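Local coordinates for RmpD (Hexulose-6-phosphate synthase) (Streptococcus mutans, PDB 3EXR), which is a TIM-barrel protein of the orotidine 5'-phosphate decarboxylase / HUMPS family that pairs with a second copy of itself, at residues L12-L17 / T38-V44; G71-K76 / A99-I104; W122-Q128 / K163-F169. All blocks are in the same frame, centred on the assembly; numbering follows the deposited sequence.

How the interactions relate
The three contacts follow one another along the chain and lie around a closed barrel of eight parallel strands. Each joins pieces that follow different strands. Interactions 1 and 2 have centres about 21 Å apart, and their nearest atoms stay about 8 Å apart. Both reach the second subunit, and they meet across it: Ser-15 packs on Thr-73 of the second subunit, and Val-74 on Val-39 of that subunit. Interaction 3 lies on the opposite side of the chain's centre from interaction 1, with centres about 30 Å apart. From interaction 2 it is about 22 Å between centres. It reaches the second subunit through Gln-126, which makes a weak hydrogen bond to Asp-121 there.

Interaction 1: residues L12-L17 / T38-V44; sequences LDHSNL and TVCLLQV
Gln-43 makes the one direct hydrogen bond between loop 12-17 and helix 38-44. Its NE2 donates a hydrogen bond to Ser-15 O at 3.0 Å, with 154° at the hydrogen. The donor lies in the carbonyl plane, and the oxygen lies close to the amide plane of Gln-43. Chi1 of -78° sets Gln-43 CG beside its backbone N and against Ser-15 O, at 3.2 Å. The bend at chi2 (-67°) then turns the amide back to the same oxygen. The amide is held at both ends, because OE1 bonds to Ser-46 of the second subunit. Ser-15 OG likewise bonds to Asn-77 of that subunit.

A water links the loop to the start of the helix. It donates to Asp-13 OD1 at 2.8 Å and accepts from Val-39 N at 3.0 Å. The acidic side chain is thus tied through water to the first turn.

The place is a junction between neighbouring beta-alpha units of a TIM barrel. Loop 12-17 leaves the first strand, and helix 38-44 comes directly after the second.

The remaining contacts are van der Waals. Cys-40 packs against the loop backbone, with its CB 3.2 Å from His-14 O. Its SG is 3.4 Å from the same oxygen and faces Asn-16 O more distantly. Val-39 CG1 lies 3.3 Å from Asp-13 O and also touches Ser-15 OG. At the far end, Val-44 CG1 meets the start of helix 17-27, 3.6 Å from Leu-17 N. Asn-16 caps that helix through OD1, which bonds to Gly-19 N.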
# COMPACT_ATOMS: atom_id res chain seq x y z
N LEU A 12 3.98 1.14 14.61
CA LEU A 12 4.82 -0.06 14.64
C LEU A 12 5.18 -0.46 13.22
O LEU A 12 4.37 -1.06 12.50
CB LEU A 12 4.13 -1.20 15.38
CG LEU A 12 3.39 -0.84 16.66
CD1 LEU A 12 2.41 -1.94 17.00
CD2 LEU A 12 4.41 -0.59 17.79
N ASP A 13 6.38 -0.11 12.79
CA ASP A 13 6.81 -0.31 11.40
C ASP A 13 7.87 -1.40 11.26
O ASP A 13 8.59 -1.44 10.26
CB ASP A 13 7.29 1.00 10.77
CG ASP A 13 6.24 2.12 10.81
OD1 ASP A 13 5.10 1.85 10.36
OD2 ASP A 13 6.51 3.27 11.26
N HIS A 14 7.92 -2.29 12.25
CA HIS A 14 8.89 -3.37 12.33
C HIS A 14 8.70 -4.38 11.20
O HIS A 14 7.61 -4.54 10.65
CB HIS A 14 8.77 -4.08 13.69
CG HIS A 14 8.82 -3.12 14.84
ND1 HIS A 14 7.74 -2.37 15.23
CD2 HIS A 14 9.85 -2.74 15.64
CE1 HIS A 14 8.08 -1.59 16.24
NE2 HIS A 14 9.36 -1.79 16.50
N SER A 15 9.80 -5.04 10.84
CA SER A 15 9.78 -6.05 9.80
C SER A 15 9.48 -7.48 10.29
O SER A 15 9.53 -8.43 9.51
CB SER A 15 11.11 -6.01 9.03
OG SER A 15 11.22 -4.83 8.25
N ASN A 16 9.16 -7.61 11.58
CA ASN A 16 8.80 -8.89 12.16
C ASN A 16 7.80 -8.71 13.29
O ASN A 16 7.57 -7.62 13.81
CB ASN A 16 10.06 -9.67 12.56
CG ASN A 16 10.93 -8.91 13.53
OD1 ASN A 16 10.44 -8.20 14.40
ND2 ASN A 16 12.25 -9.04 13.36
N LEU A 17 7.14 -9.81 13.61
CA LEU A 17 6.05 -9.85 14.57
C LEU A 17 6.55 -9.49 15.96
O LEU A 17 5.94 -8.65 16.66
CB LEU A 17 5.41 -11.23 14.56
CG LEU A 17 4.21 -11.34 15.47
CD1 LEU A 17 3.07 -10.43 14.97
CD2 LEU A 17 3.77 -12.78 15.63
N THR A 38 2.39 -0.33 7.72
CA THR A 38 2.33 -1.07 6.45
C THR A 38 3.50 -2.04 6.30
O THR A 38 3.32 -3.17 5.86
CB THR A 38 2.36 -0.12 5.24
OG1 THR A 38 1.52 1.01 5.49
CG2 THR A 38 1.86 -0.83 4.00
N VAL A 39 4.71 -1.60 6.66
CA VAL A 39 5.87 -2.48 6.56
C VAL A 39 5.65 -3.78 7.35
O VAL A 39 6.04 -4.86 6.93
CB VAL A 39 7.15 -1.76 7.08
CG1 VAL A 39 8.29 -2.77 7.21
CG2 VAL A 39 7.52 -0.59 6.16
N CYS A 40 5.04 -3.64 8.52
CA CYS A 40 4.80 -4.76 9.40
C CYS A 40 3.68 -5.65 8.87
O CYS A 40 3.83 -6.87 8.81
CB CYS A 40 4.46 -4.28 10.81
SG CYS A 40 4.67 -5.61 12.01
N LEU A 41 2.55 -5.04 8.48
CA LEU A 41 1.46 -5.82 7.92
C LEU A 41 1.86 -6.61 6.68
O LEU A 41 1.48 -7.78 6.52
CB LEU A 41 0.25 -4.95 7.64
CG LEU A 41 -0.45 -4.37 8.89
CD1 LEU A 41 -1.50 -3.41 8.42
CD2 LEU A 41 -1.08 -5.51 9.71
N LEU A 42 2.64 -6.01 5.78
CA LEU A 42 3.09 -6.76 4.60
C LEU A 42 4.00 -7.91 4.96
O LEU A 42 4.10 -8.86 4.18
CB LEU A 42 3.79 -5.83 3.58
CG LEU A 42 2.90 -4.78 2.92
CD1 LEU A 42 3.75 -3.72 2.26
CD2 LEU A 42 1.94 -5.44 1.95
N GLN A 43 4.69 -7.82 6.10
CA GLN A 43 5.51 -8.93 6.59
C GLN A 43 4.74 -10.02 7.33
O GLN A 43 5.02 -11.19 7.14
CB GLN A 43 6.62 -8.43 7.52
CG GLN A 43 7.80 -7.83 6.83
CD GLN A 43 8.59 -8.84 6.03
OE1 GLN A 43 8.23 -9.17 4.91
NE2 GLN A 43 9.69 -9.32 6.61
N VAL A 44 3.78 -9.64 8.18
CA VAL A 44 3.20 -10.59 9.13
C VAL A 44 1.73 -10.86 8.93
O VAL A 44 1.23 -11.83 9.49
CB VAL A 44 3.48 -10.21 10.58
CG1 VAL A 44 4.96 -9.87 10.76
CG2 VAL A 44 2.61 -9.05 10.99
O HOH W 1 5.26 1.16 7.69

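Interaction 2: residues G71-K76 / A99-I104; sequences GGTVAK and AARKAI
Gly-71 and Ala-100 bring helices 71-76 and 99-104 very close, with their CA atoms 4.2 Å apart. The axes approach to 7.1 Å and cross at -34°. With no side chain on Gly-71, backbone meets backbone. Ala-100 CA and Gly-71 O make a bent CA-H...O contact of 3.3 Å, with 134° at the hydrogen. Ala-75 CB is central to the contact. It lies 3.3 Å from Ala-100 O and 3.9 Å from Ala-103 CB. Ala-103 CB also presses on Gly-72 O at 3.4 Å.

Ile-104 borders this patch on the inner side. Its CB faces Ala-75 CB at 4.4 Å. Beyond CB, the branches CG1 and CG2 and the tip CD1 lead away from Ala-75, and the side chain packs on Met-86 and Ile-114 of the barrel strands. Ala-75 and Ala-100 touch Met-86 as well, which belongs to the strand between the two helices.

Gly-71 and Ala-75 are four residues apart, as are Ala-99 and Ala-103. This is close small-residue helix packing, as in GxxxA pairs, here between consecutive outer helices of a TIM barrel.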
# COMPACT_ATOMS: atom_id res chain seq x y z
N GLY A 71 -11.24 -1.99 -1.78
CA GLY A 71 -11.44 -1.30 -0.52
C GLY A 71 -12.34 -2.03 0.44
O GLY A 71 -12.05 -2.11 1.62
N GLY A 72 -13.43 -2.60 -0.08
CA GLY A 72 -14.36 -3.33 0.76
C GLY A 72 -13.73 -4.56 1.40
O GLY A 72 -13.97 -4.85 2.57
N THR A 73 -12.94 -5.29 0.62
CA THR A 73 -12.31 -6.51 1.08
C THR A 73 -11.23 -6.24 2.10
O THR A 73 -11.20 -6.86 3.15
CB THR A 73 -11.74 -7.31 -0.14
OG1 THR A 73 -12.80 -7.67 -1.02
CG2 THR A 73 -11.04 -8.61 0.30
N VAL A 74 -10.34 -5.30 1.81
CA VAL A 74 -9.21 -5.02 2.72
C VAL A 74 -9.76 -4.43 4.06
O VAL A 74 -9.30 -4.80 5.16
CB VAL A 74 -8.15 -4.12 2.03
CG1 VAL A 74 -7.01 -3.69 3.02
CG2 VAL A 74 -7.59 -4.77 0.73
N ALA A 75 -10.74 -3.54 3.96
CA ALA A 75 -11.39 -2.97 5.16
C ALA A 75 -12.07 -4.03 5.98
O ALA A 75 -11.87 -4.12 7.19
CB ALA A 75 -12.37 -1.87 4.78
N LYS A 76 -12.89 -4.86 5.34
CA LYS A 76 -13.51 -6.00 6.05
C LYS A 76 -12.48 -6.91 6.69
O LYS A 76 -12.63 -7.30 7.85
CB LYS A 76 -14.46 -6.81 5.17
CG LYS A 76 -15.21 -7.90 5.93
CD LYS A 76 -15.99 -8.83 5.01
CE LYS A 76 -17.06 -9.60 5.79
NZ LYS A 76 -17.81 -10.51 4.86
N ALA A 99 -16.09 2.23 -0.61
CA ALA A 99 -16.32 0.81 -0.30
C ALA A 99 -15.63 0.41 1.00
O ALA A 99 -16.17 -0.36 1.79
CB ALA A 99 -15.85 -0.09 -1.45
N ALA A 100 -14.44 0.97 1.23
CA ALA A 100 -13.66 0.69 2.43
C ALA A 100 -14.38 1.28 3.63
O ALA A 100 -14.55 0.60 4.65
CB ALA A 100 -12.26 1.26 2.30
N ARG A 101 -14.84 2.52 3.51
CA ARG A 101 -15.59 3.14 4.61
C ARG A 101 -16.86 2.36 4.96
O ARG A 101 -17.14 2.14 6.14
CB ARG A 101 -15.96 4.59 4.32
CG ARG A 101 -16.74 5.22 5.45
CD ARG A 101 -16.97 6.70 5.30
NE ARG A 101 -17.79 7.03 4.15
CZ ARG A 101 -19.12 7.04 4.14
NH1 ARG A 101 -19.80 6.71 5.24
NH2 ARG A 101 -19.78 7.39 3.03
N LYS A 102 -17.61 1.98 3.93
CA LYS A 102 -18.84 1.22 4.16
C LYS A 102 -18.55 -0.10 4.87
O LYS A 102 -19.28 -0.49 5.78
CB LYS A 102 -19.62 1.01 2.86
CG LYS A 102 -20.24 2.29 2.28
CD LYS A 102 -21.11 2.01 1.01
CE LYS A 102 -21.40 3.32 0.19
NZ LYS A 102 -21.91 3.10 -1.22
N ALA A 103 -17.47 -0.78 4.48
CA ALA A 103 -17.14 -2.07 5.09
C ALA A 103 -16.69 -1.95 6.53
O ALA A 103 -17.07 -2.77 7.38
CB ALA A 103 -16.10 -2.81 4.27
N ILE A 104 -15.88 -0.92 6.84
CA ILE A 104 -15.37 -0.80 8.19
C ILE A 104 -16.49 -0.33 9.13
O ILE A 104 -16.55 -0.78 10.27
CB ILE A 104 -14.06 0.07 8.29
CG1 ILE A 104 -13.35 -0.21 9.62
CG2 ILE A 104 -14.36 1.52 8.08
CD1 ILE A 104 -11.86 0.15 9.61

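Interaction 3: residues W122-Q128 / K163-F169; sequences WTYDQAQ and KLIEMGF
Lys-163 extends its CG anti to the backbone N, then bends at chi2 (59°) and again at chi3 and chi4, bringing NZ over the ring of Tyr-124. Tyr-124 CG lies beside its own backbone N (chi1 -65°), and one ring face receives the lysine. Together they join two outer helices of a TIM barrel, 124-132 and 155-167, which follow the fifth and sixth strands. Lys-163 NZ stands 4.6 Å from the ring centroid and 14° off the normal, a cation-pi contact. Nearer the backbone, Lys-163 CG rests 3.5 Å from Tyr-124 CE1.

Met-167 meets the same ring obliquely. Its SD is 3.7 Å from Tyr-124 CD1, a Met-aromatic contact. Its CE touches both Tyr-124 O and Gln-128 OE1, each at 3.6 Å. A water donates to both Gln-128 OE1 and Met-167 O, while Gln-128 NE2 bonds to Asp-132 OD1.

Leu-164 CD2 fills the inner side. It reaches Trp-122 CH2 at 3.7 Å and the edge of the tyrosine ring. Lys-160 also makes a cation-pi contact with Trp-122.

The N end of helix 124-132 carries a capping box of Thr-123 and Gln-126. At the C end of helix 155-167, Gly-168, with positive phi, forms a Schellman motif and leads into Phe-169. The Phe-169 ring meets Ala-127 by its edge: Ala-127 O sits near the ring plane, 3.3 Å from Phe-169 CZ.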
# COMPACT_ATOMS: atom_id res chain seq x y z
N TRP A 122 -1.02 15.26 -4.44
CA TRP A 122 -2.45 15.35 -4.18
C TRP A 122 -2.87 16.81 -4.16
O TRP A 122 -2.05 17.69 -3.91
CB TRP A 122 -2.81 14.67 -2.85
CG TRP A 122 -2.15 15.29 -1.71
CD1 TRP A 122 -0.93 15.00 -1.22
CD2 TRP A 122 -2.66 16.38 -0.91
NE1 TRP A 122 -0.64 15.83 -0.15
CE2 TRP A 122 -1.69 16.68 0.05
CE3 TRP A 122 -3.85 17.11 -0.91
CZ2 TRP A 122 -1.86 17.68 1.00
CZ3 TRP A 122 -4.02 18.11 0.01
CH2 TRP A 122 -3.03 18.38 0.97
N THR A 123 -4.14 17.06 -4.45
CA THR A 123 -4.69 18.41 -4.52
C THR A 123 -5.82 18.64 -3.49
O THR A 123 -6.41 17.70 -2.96
CB THR A 123 -5.28 18.68 -5.92
OG1 THR A 123 -6.43 17.85 -6.12
CG2 THR A 123 -4.29 18.38 -7.04
N TYR A 124 -6.14 19.91 -3.24
CA TYR A 124 -7.27 20.26 -2.40
C TYR A 124 -8.64 19.91 -3.06
O TYR A 124 -9.63 19.68 -2.37
CB TYR A 124 -7.21 21.73 -2.02
CG TYR A 124 -6.02 22.07 -1.14
CD1 TYR A 124 -5.94 21.56 0.15
CD2 TYR A 124 -4.99 22.89 -1.60
CE1 TYR A 124 -4.85 21.87 0.98
CE2 TYR A 124 -3.89 23.21 -0.77
CZ TYR A 124 -3.83 22.68 0.52
OH TYR A 124 -2.78 22.99 1.37
N ASP A 125 -8.68 19.87 -4.39
CA ASP A 125 -9.89 19.42 -5.07
C ASP A 125 -10.14 17.94 -4.78
O ASP A 125 -11.27 17.55 -4.49
CB ASP A 125 -9.82 19.71 -6.58
CG ASP A 125 -9.75 21.21 -6.87
OD1 ASP A 125 -10.47 21.99 -6.20
OD2 ASP A 125 -8.97 21.66 -7.71
N GLN A 126 -9.08 17.15 -4.79
CA GLN A 126 -9.18 15.74 -4.38
C GLN A 126 -9.61 15.65 -2.91
O GLN A 126 -10.50 14.88 -2.56
CB GLN A 126 -7.85 15.01 -4.60
CG GLN A 126 -7.43 14.85 -6.06
CD GLN A 126 -6.02 14.27 -6.21
OE1 GLN A 126 -5.18 14.44 -5.35
NE2 GLN A 126 -5.78 13.59 -7.33
N ALA A 127 -8.97 16.45 -2.05
CA ALA A 127 -9.30 16.42 -0.63
C ALA A 127 -10.78 16.69 -0.40
O ALA A 127 -11.41 16.04 0.43
CB ALA A 127 -8.43 17.39 0.16
N GLN A 128 -11.38 17.60 -1.16
CA GLN A 128 -12.81 17.87 -0.98
C GLN A 128 -13.64 16.66 -1.42
O GLN A 128 -14.68 16.37 -0.85
CB GLN A 128 -13.23 19.16 -1.73
CG GLN A 128 -14.67 19.58 -1.49
CD GLN A 128 -14.93 19.97 -0.04
OE1 GLN A 128 -14.22 20.82 0.51
NE2 GLN A 128 -15.90 19.33 0.59
N LYS A 163 -4.55 24.32 6.31
CA LYS A 163 -5.60 24.37 5.29
C LYS A 163 -6.49 23.14 5.31
O LYS A 163 -7.70 23.25 5.16
CB LYS A 163 -5.00 24.58 3.91
CG LYS A 163 -6.03 24.66 2.75
CD LYS A 163 -7.05 25.79 2.93
CE LYS A 163 -7.34 26.54 1.61
NZ LYS A 163 -8.01 25.72 0.56
N LEU A 164 -5.90 21.97 5.50
CA LEU A 164 -6.70 20.75 5.61
C LEU A 164 -7.62 20.77 6.82
O LEU A 164 -8.77 20.35 6.75
CB LEU A 164 -5.80 19.52 5.65
CG LEU A 164 -5.02 19.16 4.41
CD1 LEU A 164 -3.99 18.12 4.79
CD2 LEU A 164 -5.94 18.64 3.28
N ILE A 165 -7.13 21.31 7.94
CA ILE A 165 -7.92 21.42 9.16
C ILE A 165 -9.10 22.37 8.88
O ILE A 165 -10.24 22.06 9.23
CB ILE A 165 -7.05 21.95 10.35
CG1 ILE A 165 -6.08 20.85 10.81
CG2 ILE A 165 -7.94 22.43 11.50
CD1 ILE A 165 -4.96 21.30 11.76
N GLU A 166 -8.82 23.47 8.19
CA GLU A 166 -9.86 24.46 7.91
C GLU A 166 -10.93 23.89 6.98
O GLU A 166 -12.10 24.22 7.11
CB GLU A 166 -9.27 25.76 7.39
CG GLU A 166 -8.73 26.65 8.52
CD GLU A 166 -9.53 26.58 9.84
OE1 GLU A 166 -8.99 26.06 10.87
OE2 GLU A 166 -10.68 27.06 9.89
N MET A 167 -10.53 23.00 6.07
CA MET A 167 -11.48 22.31 5.18
C MET A 167 -12.40 21.35 5.93
O MET A 167 -13.42 20.94 5.40
CB MET A 167 -10.72 21.52 4.11
CG MET A 167 -10.09 22.39 3.05
SD MET A 167 -9.25 21.44 1.79
CE MET A 167 -10.60 20.85 0.85
N GLY A 168 -12.04 20.96 7.16
CA GLY A 168 -12.84 20.02 7.93
C GLY A 168 -12.18 18.68 8.23
O GLY A 168 -12.82 17.80 8.80
N PHE A 169 -10.90 18.53 7.88
CA PHE A 169 -10.15 17.31 8.27
C PHE A 169 -9.69 17.28 9.71
O PHE A 169 -9.25 18.31 10.28
CB PHE A 169 -8.93 17.09 7.36
CG PHE A 169 -9.28 16.62 5.97
CD1 PHE A 169 -9.45 15.27 5.69
CD2 PHE A 169 -9.47 17.54 4.95
CE1 PHE A 169 -9.77 14.83 4.41
CE2 PHE A 169 -9.79 17.13 3.66
CZ PHE A 169 -9.93 15.76 3.38
O HOH W 2 -14.30 21.91 2.94